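Local coordinates for methyltransferase-like protein (Saccharopolyspora spinosa, PDB 4PNE) that catalyses a [4+2] cycloaddition in spinosyn biosynthesis as a standalone enzyme, using a methyltransferase-like fold that here holds S-adenosyl-L-homocysteine, at residues Q37-G40 / Q41-L45; A164-M167 / Q168-L171; L45-P48 / L49-V53; D212-P215 / T216-I220; E257-A260 / H261-G264. One frame throughout, in Å; residues are numbered along the deposited sequence.

Contact 1: Q37-G40 / Q41-L45; sequences QQVG and QMYDL. With SAH (S-adenosyl-L-homocysteine), chain C.
Val39 and Tyr43, one helical turn apart, point the same way and lie side by side against S-adenosyl-L-homocysteine. At the base of the tyrosine, CB rests near the carbonyl oxygens of Val39 and Gly40, and with CG beside the backbone N (chi1 -85°) the ring leaves the helix close to the turn before. CD2 then passes 3.5 Å from Val39 O, while Val39 CG1 sits at the ring edge, in its plane, 3.9 Å from Tyr43 CD2. Further out, CE2 reaches 3.7 Å from C2' of the ligand, and C3' stands over one face of the ring, displaced toward the rim. At the tip, Tyr43 OH comes to 3.3 Å from SAH SD and is hydrogen-bonded to Glu172.

This is the first part of helix 36-54, which flanks the S-adenosyl-L-homocysteine pocket of the methyltransferase-like fold, and both side chains belong to the pocket. Val39 does two jobs with one methyl: CG1 braces the tyrosine ring and also touches the adenine at C8, 3.6 Å away. Behind the side chains run successive i to i+4 backbone bonds, from Gln41 N to Gln37 O, Met42 N to Gln38 O and Tyr43 N to Val39 O. The next one, Asp44 N to Gly40 O, is 2.8 Å long. Asp44 turns its own OD1 away to Ser124 OG and Val126 N, which ties this turn of the helix to the start of helix 125-138, and Met42 packs on Trp276 of helix 271-281.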
# COMPACT_ATOMS: atom_id res chain seq x y z
N GLN A 37 13.52 -1.15 9.53
CA GLN A 37 14.30 0.09 9.60
C GLN A 37 14.86 0.46 8.22
O GLN A 37 14.83 1.63 7.80
CB GLN A 37 15.42 -0.07 10.63
CG GLN A 37 16.15 1.20 10.98
CD GLN A 37 17.12 0.99 12.13
OE1 GLN A 37 17.22 -0.11 12.68
NE2 GLN A 37 17.82 2.05 12.51
N GLN A 38 15.34 -0.55 7.49
CA GLN A 38 15.87 -0.35 6.15
C GLN A 38 14.79 0.09 5.18
O GLN A 38 15.02 0.96 4.33
CB GLN A 38 16.56 -1.64 5.68
CG GLN A 38 17.92 -1.82 6.36
CD GLN A 38 18.60 -3.15 6.05
OE1 GLN A 38 17.96 -4.18 5.91
NE2 GLN A 38 19.92 -3.11 5.95
N VAL A 39 13.61 -0.51 5.29
CA VAL A 39 12.51 -0.08 4.46
C VAL A 39 12.16 1.38 4.80
O VAL A 39 11.98 2.19 3.90
CB VAL A 39 11.28 -0.99 4.64
CG1 VAL A 39 10.09 -0.43 3.88
CG2 VAL A 39 11.60 -2.39 4.15
N GLY A 40 12.09 1.73 6.08
CA GLY A 40 11.78 3.10 6.45
C GLY A 40 12.81 4.08 5.89
O GLY A 40 12.48 5.15 5.40
N GLN A 41 14.07 3.68 5.95
CA GLN A 41 15.15 4.50 5.43
C GLN A 41 15.01 4.71 3.92
O GLN A 41 15.21 5.82 3.42
CB GLN A 41 16.50 3.84 5.77
CG GLN A 41 17.76 4.51 5.24
CD GLN A 41 17.88 5.97 5.62
OE1 GLN A 41 17.44 6.38 6.70
NE2 GLN A 41 18.52 6.76 4.76
N MET A 42 14.63 3.65 3.21
CA MET A 42 14.49 3.75 1.77
C MET A 42 13.40 4.76 1.47
O MET A 42 13.56 5.63 0.64
CB MET A 42 14.20 2.40 1.14
CG MET A 42 14.17 2.39 -0.39
SD MET A 42 15.57 3.15 -1.29
CE MET A 42 14.99 3.17 -2.99
N TYR A 43 12.27 4.65 2.17
CA TYR A 43 11.19 5.61 1.95
C TYR A 43 11.57 7.01 2.41
O TYR A 43 11.14 8.01 1.82
CB TYR A 43 9.90 5.14 2.64
CG TYR A 43 9.12 4.19 1.77
CD1 TYR A 43 8.43 4.65 0.65
CD2 TYR A 43 9.09 2.82 2.05
CE1 TYR A 43 7.74 3.81 -0.15
CE2 TYR A 43 8.38 1.95 1.21
CZ TYR A 43 7.72 2.47 0.12
OH TYR A 43 7.02 1.67 -0.73
N ASP A 44 12.39 7.10 3.45
CA ASP A 44 12.87 8.43 3.89
C ASP A 44 13.61 9.13 2.72
O ASP A 44 13.49 10.35 2.52
CB ASP A 44 13.81 8.32 5.11
CG ASP A 44 13.08 8.02 6.42
OD1 ASP A 44 11.84 8.16 6.53
OD2 ASP A 44 13.78 7.63 7.37
N LEU A 45 14.41 8.33 2.01
CA LEU A 45 15.21 8.82 0.91
C LEU A 45 14.40 9.12 -0.34
O LEU A 45 14.67 10.12 -0.99
CB LEU A 45 16.30 7.81 0.57
CG LEU A 45 17.40 7.68 1.60
CD1 LEU A 45 18.33 6.51 1.25
CD2 LEU A 45 18.16 8.98 1.73
N SAH C . -0.67 2.44 1.67
CA SAH C . 0.07 3.61 1.18
CB SAH C . 1.56 3.38 0.99
CG SAH C . 2.02 2.11 0.31
SD SAH C . 3.80 2.14 0.04
C SAH C . -0.55 4.08 -0.11
O SAH C . -0.29 5.19 -0.54
OXT SAH C . -1.38 3.36 -0.68
C5' SAH C . 4.25 0.94 1.32
C4' SAH C . 4.10 1.47 2.74
O4' SAH C . 4.26 0.41 3.67
C3' SAH C . 5.15 2.50 3.13
O3' SAH C . 4.44 3.55 3.78
C2' SAH C . 6.07 1.75 4.08
O2' SAH C . 6.78 2.53 5.04
C1' SAH C . 5.08 0.79 4.74
N9 SAH C . 5.74 -0.35 5.39
C8 SAH C . 6.69 -1.20 4.93
N7 SAH C . 7.04 -2.08 5.90
C5 SAH C . 6.32 -1.77 7.00
C6 SAH C . 6.27 -2.30 8.27
N6 SAH C . 7.02 -3.33 8.62
N1 SAH C . 5.42 -1.77 9.17
C2 SAH C . 4.61 -0.70 8.85
N3 SAH C . 4.68 -0.14 7.61
C4 SAH C . 5.50 -0.69 6.69

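Contact 2: A164-M167 / Q168-L171; sequences AWAM and QSLL. With SAH (S-adenosyl-L-homocysteine), chain C.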
# COMPACT_ATOMS: atom_id res chain seq x y z
N ALA A 164 -9.18 -2.59 8.64
CA ALA A 164 -7.80 -2.32 8.31
C ALA A 164 -7.60 -2.27 6.82
O ALA A 164 -8.31 -2.93 6.08
CB ALA A 164 -6.92 -3.38 8.91
N TRP A 165 -6.58 -1.52 6.39
CA TRP A 165 -6.07 -1.53 5.03
C TRP A 165 -4.62 -2.05 5.02
O TRP A 165 -3.84 -1.74 5.90
CB TRP A 165 -6.04 -0.15 4.42
CG TRP A 165 -7.31 0.54 4.29
CD1 TRP A 165 -8.55 -0.02 4.25
CD2 TRP A 165 -7.51 1.96 4.21
NE1 TRP A 165 -9.51 0.95 4.10
CE2 TRP A 165 -8.89 2.18 4.08
CE3 TRP A 165 -6.64 3.06 4.19
CZ2 TRP A 165 -9.43 3.45 3.99
CZ3 TRP A 165 -7.18 4.32 4.07
CH2 TRP A 165 -8.55 4.51 3.96
N ALA A 166 -4.24 -2.75 3.95
CA ALA A 166 -2.83 -2.93 3.62
C ALA A 166 -2.74 -2.77 2.12
O ALA A 166 -2.85 -3.74 1.38
CB ALA A 166 -2.29 -4.28 4.07
N MET A 167 -2.61 -1.51 1.70
CA MET A 167 -2.51 -1.14 0.30
C MET A 167 -1.06 -1.08 -0.07
O MET A 167 -0.39 -0.11 0.25
CB MET A 167 -3.24 0.17 0.05
CG MET A 167 -4.74 0.07 -0.03
SD MET A 167 -5.55 1.59 -0.67
CE MET A 167 -5.67 2.41 0.90
N GLN A 168 -0.59 -2.18 -0.67
CA GLN A 168 0.78 -2.41 -1.13
C GLN A 168 1.82 -2.26 -0.02
O GLN A 168 2.88 -1.65 -0.19
CB GLN A 168 1.12 -1.51 -2.32
CG GLN A 168 0.51 -1.98 -3.59
CD GLN A 168 0.78 -1.03 -4.75
OE1 GLN A 168 -0.16 -0.57 -5.40
NE2 GLN A 168 2.04 -0.67 -4.94
N SER A 169 1.51 -2.80 1.15
CA SER A 169 2.47 -2.79 2.26
C SER A 169 2.96 -4.18 2.69
O SER A 169 4.10 -4.32 3.09
CB SER A 169 1.88 -2.06 3.45
OG SER A 169 0.73 -2.72 3.88
N LEU A 170 2.12 -5.22 2.60
CA LEU A 170 2.52 -6.52 3.16
C LEU A 170 3.75 -7.10 2.48
O LEU A 170 4.59 -7.72 3.13
CB LEU A 170 1.36 -7.52 3.06
CG LEU A 170 0.13 -7.22 3.91
CD1 LEU A 170 -0.96 -8.21 3.67
CD2 LEU A 170 0.52 -7.22 5.38
N LEU A 171 3.89 -6.92 1.17
CA LEU A 171 5.00 -7.57 0.50
C LEU A 171 6.34 -6.87 0.75
O LEU A 171 7.39 -7.43 0.46
CB LEU A 171 4.72 -7.69 -0.99
CG LEU A 171 3.64 -8.71 -1.37
CD1 LEU A 171 3.56 -8.82 -2.88
CD2 LEU A 171 3.90 -10.10 -0.80
N SAH C . -0.67 2.44 1.67
CA SAH C . 0.07 3.61 1.18
CB SAH C . 1.56 3.38 0.99
CG SAH C . 2.02 2.11 0.31
SD SAH C . 3.80 2.14 0.04
C SAH C . -0.55 4.08 -0.11
O SAH C . -0.29 5.19 -0.54
OXT SAH C . -1.38 3.36 -0.68
C5' SAH C . 4.25 0.94 1.32
C4' SAH C . 4.10 1.47 2.74
O4' SAH C . 4.26 0.41 3.67
C3' SAH C . 5.15 2.50 3.13
O3' SAH C . 4.44 3.55 3.78
C2' SAH C . 6.07 1.75 4.08
O2' SAH C . 6.78 2.53 5.04
C1' SAH C . 5.08 0.79 4.74
N9 SAH C . 5.74 -0.35 5.39
C8 SAH C . 6.69 -1.20 4.93
N7 SAH C . 7.04 -2.08 5.90
C5 SAH C . 6.32 -1.77 7.00
C6 SAH C . 6.27 -2.30 8.27
N6 SAH C . 7.02 -3.33 8.62
N1 SAH C . 5.42 -1.77 9.17
C2 SAH C . 4.61 -0.70 8.85
N3 SAH C . 4.68 -0.14 7.61
C4 SAH C . 5.50 -0.69 6.69
O HOH W 1 -0.35 -5.16 1.14
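With its chi1 at 62°, Ser169 tucks OG between its backbone N and carbonyl carbon, where it meets Ala166 CB at 3.4 Å. Leu170 swings CG to the side away from its carbonyl carbon (chi1 -67°), and CG then touches that same methyl at 3.8 Å, so one small side chain receives two neighbours from the following turn. What folds the chain back is Gln168, whose backbone takes the left-handed helical conformation just where the strand stops. Water 1 spans the bend, hydrogen-bonded to Ala166 O and accepting from Leu170 N, both at 2.9 Å.

The outer side of the turn faces the ligand. SAH N donates a 2.9 Å bond to Met167 O, Gln168 O lies 3.3 Å from SAH C5', and Ser169 CB approaches SAH O4' at 3.4 Å; three consecutive residues thus follow the ligand from its amino acid end to the ribose. Ser169 OG is anchored by Val99 O, and the amide of Gln168 is held by Tyr292 OH and His62 N at OE1.

Strand 161-167 is an inner strand of the sheet, bonded through its backbone to strand 95-99 at Trp165 and to strand 191-200 at Ala164 and Ala166. Met167 packs against helix 105-113 and strand 191-200, and the loop leads on toward helix 176-186.

Contact 3: L45-P48 / L49-V53; sequences LVTP and LLNSV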
# COMPACT_ATOMS: atom_id res chain seq x y z
N LEU A 45 14.41 8.33 2.01
CA LEU A 45 15.21 8.82 0.91
C LEU A 45 14.40 9.12 -0.34
O LEU A 45 14.67 10.12 -0.99
CB LEU A 45 16.30 7.81 0.57
CG LEU A 45 17.40 7.68 1.60
CD1 LEU A 45 18.33 6.51 1.25
CD2 LEU A 45 18.16 8.98 1.73
N VAL A 46 13.44 8.28 -0.69
CA VAL A 46 12.73 8.39 -1.96
C VAL A 46 11.53 9.33 -1.88
O VAL A 46 11.06 9.83 -2.89
CB VAL A 46 12.27 6.99 -2.47
CG1 VAL A 46 11.03 6.53 -1.77
CG2 VAL A 46 11.99 7.05 -3.97
N THR A 47 11.06 9.63 -0.67
CA THR A 47 9.88 10.47 -0.53
C THR A 47 9.91 11.80 -1.26
O THR A 47 8.94 12.13 -1.96
CB THR A 47 9.62 10.75 0.96
OG1 THR A 47 9.03 9.60 1.53
CG2 THR A 47 8.65 11.92 1.16
N PRO A 48 11.00 12.59 -1.10
CA PRO A 48 11.04 13.87 -1.80
C PRO A 48 10.93 13.70 -3.34
O PRO A 48 10.33 14.53 -4.00
CB PRO A 48 12.40 14.45 -1.41
CG PRO A 48 12.81 13.73 -0.21
CD PRO A 48 12.21 12.36 -0.30
N LEU A 49 11.49 12.62 -3.88
CA LEU A 49 11.41 12.36 -5.31
C LEU A 49 9.98 12.03 -5.70
O LEU A 49 9.46 12.59 -6.67
CB LEU A 49 12.35 11.20 -5.71
CG LEU A 49 12.31 10.78 -7.19
CD1 LEU A 49 12.40 11.95 -8.16
CD2 LEU A 49 13.39 9.75 -7.49
N LEU A 50 9.32 11.16 -4.94
CA LEU A 50 7.92 10.83 -5.24
C LEU A 50 7.04 12.04 -5.17
O LEU A 50 6.17 12.23 -6.03
CB LEU A 50 7.36 9.77 -4.29
CG LEU A 50 8.05 8.42 -4.25
CD1 LEU A 50 7.33 7.48 -3.31
CD2 LEU A 50 8.09 7.82 -5.64
N ASN A 51 7.23 12.86 -4.15
CA ASN A 51 6.45 14.08 -4.04
C ASN A 51 6.68 15.01 -5.22
O ASN A 51 5.74 15.58 -5.75
CB ASN A 51 6.78 14.77 -2.73
CG ASN A 51 6.25 14.01 -1.52
OD1 ASN A 51 5.61 12.96 -1.64
ND2 ASN A 51 6.51 14.56 -0.34
N SER A 52 7.92 15.13 -5.65
CA SER A 52 8.25 15.95 -6.80
C SER A 52 7.56 15.44 -8.05
O SER A 52 6.99 16.22 -8.81
CB SER A 52 9.75 16.01 -7.01
OG SER A 52 10.06 16.85 -8.09
N VAL A 53 7.67 14.14 -8.30
CA VAL A 53 7.02 13.55 -9.48
C VAL A 53 5.49 13.77 -9.45
O VAL A 53 4.87 14.12 -10.46
CB VAL A 53 7.37 12.06 -9.58
CG1 VAL A 53 6.63 11.39 -10.70
CG2 VAL A 53 8.86 11.85 -9.78
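Val46 and Leu50 cross obliquely on one side of the helix, Val46 CG1 lying 4.1 Å from Leu50 CD1. On another side Thr47 and Asn51 run alongside each other, and the methyl CG2 of Thr47 meets Asn51 ND2 at 3.7 Å. Thr47 can offer that methyl because its OG1 is turned back beside its own N (chi1 -77°) and is hydrogen-bonded to Tyr43 O, one turn earlier.

The backbone fixes both pairs. Leu50 N bonds to Val46 O at 3.0 Å, Asn51 N to Thr47 O at 2.9 Å and Ser52 N to Pro48 O at 3.0 Å. Pro48 itself has no N-H to give to the preceding turn, and the helix is kinked there.

Outside this shell, Thr47 lies on Val126, Gln127 and Ile130 of helix 125-138, whereas Val46 and Leu50 lean on Trp276 of helix 271-281. Leu49 meets Val273 and Tyr269, and Leu50 also meets Phe254 of helix 250-260. The result is a proline-kinked helix packed among several others, the second half of helix 36-54, carrying the helical layer on from the ligand pocket of this methyltransferase-like fold.

Contact 4: D212-P215 / T216-I220; sequences DRWP and TGLRI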
# COMPACT_ATOMS: atom_id res chain seq x y z
N ASP A 212 13.14 -14.10 -4.60
CA ASP A 212 12.69 -13.60 -5.90
C ASP A 212 12.12 -12.20 -5.75
O ASP A 212 11.18 -12.00 -4.99
CB ASP A 212 11.63 -14.52 -6.51
CG ASP A 212 12.21 -15.84 -7.01
OD1 ASP A 212 13.41 -15.86 -7.35
OD2 ASP A 212 11.46 -16.84 -7.06
N ARG A 213 12.71 -11.23 -6.45
CA ARG A 213 12.22 -9.85 -6.42
C ARG A 213 12.09 -9.27 -7.82
O ARG A 213 12.88 -9.56 -8.70
CB ARG A 213 13.17 -8.97 -5.58
CG ARG A 213 13.31 -9.44 -4.15
CD ARG A 213 14.12 -8.52 -3.26
NE ARG A 213 14.02 -8.99 -1.88
CZ ARG A 213 13.01 -8.74 -1.06
NH1 ARG A 213 11.99 -7.98 -1.48
NH2 ARG A 213 13.01 -9.23 0.17
N TRP A 214 11.08 -8.42 -8.02
CA TRP A 214 11.03 -7.62 -9.23
C TRP A 214 12.23 -6.67 -9.22
O TRP A 214 12.80 -6.42 -8.17
CB TRP A 214 9.73 -6.82 -9.34
CG TRP A 214 8.47 -7.63 -9.30
CD1 TRP A 214 7.63 -7.78 -8.24
CD2 TRP A 214 7.89 -8.39 -10.37
NE1 TRP A 214 6.59 -8.59 -8.57
CE2 TRP A 214 6.72 -8.97 -9.88
CE3 TRP A 214 8.25 -8.64 -11.70
CZ2 TRP A 214 5.90 -9.78 -10.65
CZ3 TRP A 214 7.44 -9.45 -12.47
CH2 TRP A 214 6.27 -10.02 -11.94
N PRO A 215 12.59 -6.12 -10.40
CA PRO A 215 13.73 -5.19 -10.47
C PRO A 215 13.58 -3.94 -9.60
O PRO A 215 14.57 -3.29 -9.29
CB PRO A 215 13.76 -4.81 -11.95
CG PRO A 215 13.25 -6.02 -12.64
CD PRO A 215 12.09 -6.43 -11.75
N THR A 216 12.34 -3.61 -9.25
CA THR A 216 12.05 -2.52 -8.33
C THR A 216 12.40 -2.85 -6.89
O THR A 216 12.34 -1.98 -6.02
CB THR A 216 10.59 -2.16 -8.36
OG1 THR A 216 9.84 -3.34 -8.03
CG2 THR A 216 10.16 -1.65 -9.76
N GLY A 217 12.69 -4.13 -6.63
CA GLY A 217 12.97 -4.58 -5.28
C GLY A 217 11.79 -5.26 -4.59
O GLY A 217 11.96 -5.82 -3.52
N LEU A 218 10.60 -5.16 -5.17
CA LEU A 218 9.42 -5.80 -4.59
C LEU A 218 9.48 -7.34 -4.70
O LEU A 218 9.72 -7.90 -5.77
CB LEU A 218 8.16 -5.27 -5.25
CG LEU A 218 6.84 -5.80 -4.73
CD1 LEU A 218 6.56 -5.30 -3.33
CD2 LEU A 218 5.71 -5.48 -5.70
N ARG A 219 9.23 -8.00 -3.57
CA ARG A 219 9.05 -9.46 -3.50
C ARG A 219 8.02 -9.92 -4.57
O ARG A 219 6.99 -9.30 -4.74
CB ARG A 219 8.59 -9.84 -2.09
CG ARG A 219 8.22 -11.27 -1.89
CD ARG A 219 7.61 -11.47 -0.51
NE ARG A 219 8.61 -11.63 0.55
CZ ARG A 219 8.71 -10.87 1.63
NH1 ARG A 219 7.92 -9.82 1.80
NH2 ARG A 219 9.64 -11.13 2.55
N ILE A 220 8.34 -10.97 -5.32
CA ILE A 220 7.41 -11.54 -6.30
C ILE A 220 6.49 -12.52 -5.58
O ILE A 220 6.94 -13.42 -4.86
CB ILE A 220 8.14 -12.26 -7.46
CG1 ILE A 220 9.17 -11.32 -8.10
CG2 ILE A 220 7.15 -12.83 -8.50
CD1 ILE A 220 9.71 -11.81 -9.42
O HOH W 2 9.53 -6.64 -1.00
O HOH W 3 4.72 -9.39 -6.46
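The indole of Trp214 and the side chain of Ile220 cross at about a right angle. Ile220 CG1 stands over the five-membered ring, 3.7 Å from the centroid and only 4° off its normal, in a CH-pi contact. Ile220 CG2 reaches along the same indole to CZ2 at 3.9 Å, and Leu218 CD2 comes to Trp214 CD1 at the same distance. The ring's NE1 points outward in the ring plane to water 3, which accepts from NE1 and in turn donates a hydrogen bond to Arg219 O, a polar tie that probably helps to fix the rotation of the indole while the aliphatic chain covers its face.

The backbone beneath is a hairpin-like loop without regular strands, closed by a type I beta turn from Trp214 to Gly217. Gly217 N bonds to Trp214 O, and Trp214 N to Leu218 O at 2.7 Å; Gly217, the last residue of the turn, has a positive phi (99°) and with Leu218 makes a classic G1 beta bulge opposite Trp214. Arg213 and Arg219 form a single bridge, and Ile220 N closes the open end on Asp212 O.

Arg213 lies extended from CG to NE along the loop. Its NH1 donates to Gly217 O at 3.0 Å, with the carbonyl oxygen tilted a little from the guanidinium plane, and also to water 2 at the guanidinium edge, which accepts in turn from Arg219 N. The like-charged Arg213 NH2 and Arg219 NH2 come to 4.5 Å, but Arg219 is drawn off by the backbone oxygen of Met173. Beyond the loop, Trp214 and Ile220 rest on Lys200 of strand 191-200, and Leu218 on Val198.

Contact 5: E257-A260 / H261-G264; sequences ELAA and HQHG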
# COMPACT_ATOMS: atom_id res chain seq x y z
N GLU A 257 6.24 9.92 -16.25
CA GLU A 257 6.27 11.04 -15.30
C GLU A 257 7.62 11.18 -14.60
O GLU A 257 8.12 12.30 -14.38
CB GLU A 257 5.17 10.87 -14.24
CG GLU A 257 3.79 10.86 -14.80
CD GLU A 257 3.45 12.16 -15.49
OE1 GLU A 257 3.50 13.21 -14.81
OE2 GLU A 257 3.16 12.12 -16.71
N LEU A 258 8.17 10.05 -14.19
CA LEU A 258 9.43 9.95 -13.49
C LEU A 258 10.53 10.43 -14.39
O LEU A 258 11.38 11.23 -13.96
CB LEU A 258 9.67 8.52 -13.04
CG LEU A 258 11.00 8.23 -12.31
CD1 LEU A 258 11.20 9.12 -11.08
CD2 LEU A 258 11.08 6.77 -11.90
N ALA A 259 10.49 10.04 -15.65
CA ALA A 259 11.56 10.38 -16.60
C ALA A 259 11.69 11.87 -16.76
O ALA A 259 12.78 12.38 -16.91
CB ALA A 259 11.29 9.76 -17.91
N ALA A 260 10.58 12.59 -16.74
CA ALA A 260 10.70 14.04 -16.78
C ALA A 260 11.56 14.56 -15.60
O ALA A 260 12.39 15.45 -15.78
CB ALA A 260 9.33 14.68 -16.76
N HIS A 261 11.39 13.99 -14.40
CA HIS A 261 12.12 14.45 -13.20
C HIS A 261 13.43 13.70 -12.92
O HIS A 261 13.84 13.59 -11.77
CB HIS A 261 11.24 14.31 -11.95
CG HIS A 261 9.96 15.07 -12.03
ND1 HIS A 261 8.85 14.60 -12.69
CD2 HIS A 261 9.61 16.29 -11.53
CE1 HIS A 261 7.87 15.50 -12.61
NE2 HIS A 261 8.32 16.53 -11.91
N GLN A 262 14.09 13.22 -13.97
CA GLN A 262 15.13 12.23 -13.77
C GLN A 262 16.52 12.85 -13.70
O GLN A 262 17.48 12.23 -13.24
CB GLN A 262 15.04 11.19 -14.89
CG GLN A 262 15.70 11.53 -16.21
CD GLN A 262 15.71 10.34 -17.17
OE1 GLN A 262 15.03 9.33 -16.94
NE2 GLN A 262 16.48 10.45 -18.25
N HIS A 263 16.62 14.10 -14.12
CA HIS A 263 17.92 14.74 -14.15
C HIS A 263 18.51 14.78 -12.74
O HIS A 263 17.85 15.18 -11.78
CB HIS A 263 17.80 16.13 -14.76
CG HIS A 263 16.83 17.01 -14.04
ND1 HIS A 263 17.22 17.96 -13.12
CD2 HIS A 263 15.48 17.10 -14.12
CE1 HIS A 263 16.16 18.59 -12.66
NE2 HIS A 263 15.09 18.08 -13.25
N GLY A 264 19.76 14.34 -12.65
CA GLY A 264 20.53 14.43 -11.42
C GLY A 264 19.92 13.70 -10.23
O GLY A 264 20.10 14.14 -9.09
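Two imidazole rings meet the helix end with their edges. In the plane of the His261 ring lies Glu257 O, which accepts a 2.9 Å bond from His261 ND1; the bond is fairly straight, 160° at the hydrogen. The ring of His263 also turns an edge to the helix: Ala260 O lies near its plane, 3.9 Å from His263 CD2, a loose contact. This is the C-terminal end of helix 250-260, where a side chain does the work of a backbone N-H. In an unbroken helix Glu257 O would be served by the N of His261; here the imidazole takes that carbonyl while the backbone N shifts to Leu258 O, one residue later, in a weak bond of 2.8 Å. Gln262 N repeats the i to i+3 pattern with a weak bond to Ala259 O, as is common where a helix tightens and runs out.

The imidazole reaches the earlier turn because CG sits beside the backbone N (chi1 -58°), which lays the ring back along the helix. Outward, His261 packs on Ser52 and Val53 of helix 36-54, and Leu258 on Val53 and on helix 271-281. The segment 261-264 then hands over to helix 265-269, with Gly264 at the N-cap position of that helix. Gln262 stretches back over the last turn of helix 250-260: its CG lies 3.1 Å from Ala259 O, and its OE1 3.6 Å from Ala259 CA.

Contacts 1 and 3 are successive halves of helix 36-54, their centres about 12 Å apart, and share Leu45. Contact 2 follows along the chain, at the end of strand 161-167 in the sheet; its centre is about 17 Å from that of contact 1, yet both touch S-adenosyl-L-homocysteine. Contact 4, in the loop between strand 191-200 and helix 223-233, touches contact 2 where Leu218 CD1 packs on Leu171 CB, and its Leu218 side chain lies about 8 Å from the ligand. Contact 5 comes last, at the end of helix 250-260, and touches contact 3 through Ser52 and Val53. The pocket is thus flanked by helix and loop, and the end of helix 250-260 packs on the last turns of helix 36-54.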